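Local coordinates for uncharacterized protein (Planctomyces limnophilus, PDB 4H7L), which is of unknown function but binds a copper(II) ion in a cupin barrel and assembles with a second copy of itself, at residues 70-75 against 110-115. Numbering follows the deposited sequence.
Sequences YVVLDH and ATIINI
V71 and I113 form an antiparallel hydrogen-bonded pair, V71 N giving to I113 O at 2.9 Å and I113 N to V71 O at 3.0 Å, and past the V72-I112 pair the register slips by one at a classic beta bulge: L73 and D74 both face T111. L73 N reaches T111 O at 2.9 Å, nearly straight at 166°, while D74 N bonds the same oxygen weakly; T111 N returns a bond to D74 O. The corner at L73 leads from strand 67-72 into 74-75, both paired with strand 110-117.

Y70, I112 and N114 share the barrel-interior face. In I112, chi1 (66°) sends the CG1 branch toward the Y70 ring and an extended chi2 brings CD1 over its face, 3.8 Å from the ring centroid, in a CH-pi contact. N114 comes to the ring's edge, OD1 3.2 Å from Y70 CE1, its amide turned 76° from the ring plane. Replacing Y70 by an alanine would probably leave I112 CD1 without its aromatic face and E68 without the phenol that bonds its OE2.

On the other face L73 CD1 rests on I113 CG1 at 3.8 Å. Near the bulge D74 OD2 comes within 2.9 Å of T111 OG1, a hydroxyl hydrogen-bonded to Q53 OE1, so its single proton cannot be assigned to D74.

V71, L73, I113 and I115 thus pack on the second subunit, while on the I112 face Y70 OH and N114 ND2 each hold one carboxylate oxygen of the copper ligand E68, probably fixing its orientation, and the Y70 side chain comes within about 3 Å of the copper.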
loop_
_atom_site.group_PDB
_atom_site.type_symbol
_atom_site.label_atom_id
_atom_site.label_comp_id
_atom_site.label_asym_id
_atom_site.label_seq_id
_atom_site.Cartn_x
_atom_site.Cartn_y
_atom_site.Cartn_z
ATOM N N TYR B 70 6.743 0.501 2.608
ATOM C CA TYR B 70 7.082 0.878 1.245
ATOM C C TYR B 70 6.846 -0.307 0.320
ATOM O O TYR B 70 7.181 -1.439 0.655
ATOM C CB TYR B 70 8.551 1.296 1.145
ATOM C CG TYR B 70 8.931 2.560 1.894
ATOM C CD1 TYR B 70 8.009 3.255 2.662
ATOM C CD2 TYR B 70 10.225 3.063 1.817
ATOM C CE1 TYR B 70 8.369 4.410 3.339
ATOM C CE2 TYR B 70 10.591 4.217 2.486
ATOM C CZ TYR B 70 9.659 4.886 3.245
ATOM O OH TYR B 70 10.022 6.036 3.911
ATOM N N VAL B 71 6.257 -0.048 -0.837
ATOM C CA VAL B 71 6.178 -1.052 -1.891
ATOM C C VAL B 71 6.830 -0.501 -3.150
ATOM O O VAL B 71 6.302 0.421 -3.773
ATOM C CB VAL B 71 4.723 -1.427 -2.219
ATOM C CG1 VAL B 71 4.688 -2.494 -3.301
ATOM C CG2 VAL B 71 3.997 -1.903 -0.976
ATOM N N VAL B 72 7.970 -1.067 -3.531
ATOM C CA VAL B 72 8.706 -0.577 -4.695
ATOM C C VAL B 72 8.005 -0.931 -6.005
ATOM O O VAL B 72 7.728 -2.098 -6.270
ATOM C CB VAL B 72 10.132 -1.146 -4.743
ATOM C CG1 VAL B 72 10.858 -0.641 -5.982
ATOM C CG2 VAL B 72 10.897 -0.774 -3.482
ATOM N N LEU B 73 7.729 0.080 -6.824
ATOM C CA LEU B 73 7.106 -0.135 -8.125
ATOM C C LEU B 73 8.146 -0.127 -9.245
ATOM O O LEU B 73 8.055 -0.903 -10.196
ATOM C CB LEU B 73 6.029 0.922 -8.387
ATOM C CG LEU B 73 4.870 0.934 -7.383
ATOM C CD1 LEU B 73 3.731 1.801 -7.891
ATOM C CD2 LEU B 73 4.374 -0.473 -7.086
ATOM N N ASP B 74 9.130 0.757 -9.132
ATOM C CA ASP B 74 10.285 0.720 -10.021
ATOM C C ASP B 74 11.480 1.338 -9.311
ATOM O O ASP B 74 11.336 1.940 -8.248
ATOM C CB ASP B 74 10.001 1.438 -11.345
ATOM C CG ASP B 74 9.819 2.936 -11.177
ATOM O OD1 ASP B 74 8.838 3.479 -11.731
ATOM O OD2 ASP B 74 10.663 3.578 -10.515
ATOM N N HIS B 75 12.661 1.184 -9.892
ATOM C CA HIS B 75 13.869 1.695 -9.270
ATOM C C HIS B 75 15.008 1.750 -10.269
ATOM O O HIS B 75 15.012 1.025 -11.263
ATOM C CB HIS B 75 14.266 0.805 -8.095
ATOM C CG HIS B 75 14.669 -0.579 -8.500
ATOM N ND1 HIS B 75 15.937 -0.881 -8.948
ATOM C CD2 HIS B 75 13.972 -1.738 -8.535
ATOM C CE1 HIS B 75 16.005 -2.168 -9.235
ATOM N NE2 HIS B 75 14.825 -2.712 -8.994
ATOM N N ALA B 110 13.805 5.998 -7.346
ATOM C CA ALA B 110 12.809 4.949 -7.166
ATOM C C ALA B 110 11.392 5.518 -7.138
ATOM O O ALA B 110 11.190 6.706 -6.895
ATOM C CB ALA B 110 13.086 4.183 -5.881
ATOM N N THR B 111 10.417 4.653 -7.397
ATOM C CA THR B 111 9.009 4.999 -7.255
ATOM C C THR B 111 8.370 4.015 -6.283
ATOM O O THR B 111 8.498 2.803 -6.445
ATOM C CB THR B 111 8.266 4.920 -8.596
ATOM O OG1 THR B 111 8.952 5.708 -9.577
ATOM C CG2 THR B 111 6.836 5.422 -8.443
ATOM N N ILE B 112 7.678 4.527 -5.272
ATOM C CA ILE B 112 7.107 3.656 -4.261
ATOM C C ILE B 112 5.677 4.022 -3.895
ATOM O O ILE B 112 5.225 5.142 -4.129
ATOM C CB ILE B 112 7.947 3.675 -2.972
ATOM C CG1 ILE B 112 7.896 5.056 -2.316
ATOM C CG2 ILE B 112 9.386 3.291 -3.272
ATOM C CD1 ILE B 112 8.032 5.009 -0.816
ATOM N N ILE B 113 4.966 3.044 -3.344
ATOM C CA ILE B 113 3.731 3.294 -2.626
ATOM C C ILE B 113 4.077 3.273 -1.149
ATOM O O ILE B 113 4.476 2.242 -0.623
ATOM C CB ILE B 113 2.684 2.193 -2.861
ATOM C CG1 ILE B 113 2.325 2.074 -4.344
ATOM C CG2 ILE B 113 1.439 2.470 -2.029
ATOM C CD1 ILE B 113 1.549 3.238 -4.880
ATOM N N ASN B 114 3.931 4.404 -0.476
ATOM C CA ASN B 114 4.189 4.448 0.953
ATOM C C ASN B 114 2.884 4.380 1.733
ATOM O O ASN B 114 2.050 5.279 1.654
ATOM C CB ASN B 114 4.971 5.707 1.325
ATOM C CG ASN B 114 5.317 5.759 2.795
ATOM O OD1 ASN B 114 5.152 4.771 3.516
ATOM N ND2 ASN B 114 5.802 6.911 3.251
ATOM N N ILE B 115 2.712 3.297 2.479
ATOM C CA ILE B 115 1.517 3.093 3.286
ATOM C C ILE B 115 1.832 3.444 4.733
ATOM O O ILE B 115 2.695 2.827 5.352
ATOM C CB ILE B 115 1.043 1.636 3.190
ATOM C CG1 ILE B 115 0.726 1.284 1.735
ATOM C CG2 ILE B 115 -0.185 1.415 4.052
ATOM C CD1 ILE B 115 0.843 -0.191 1.424
#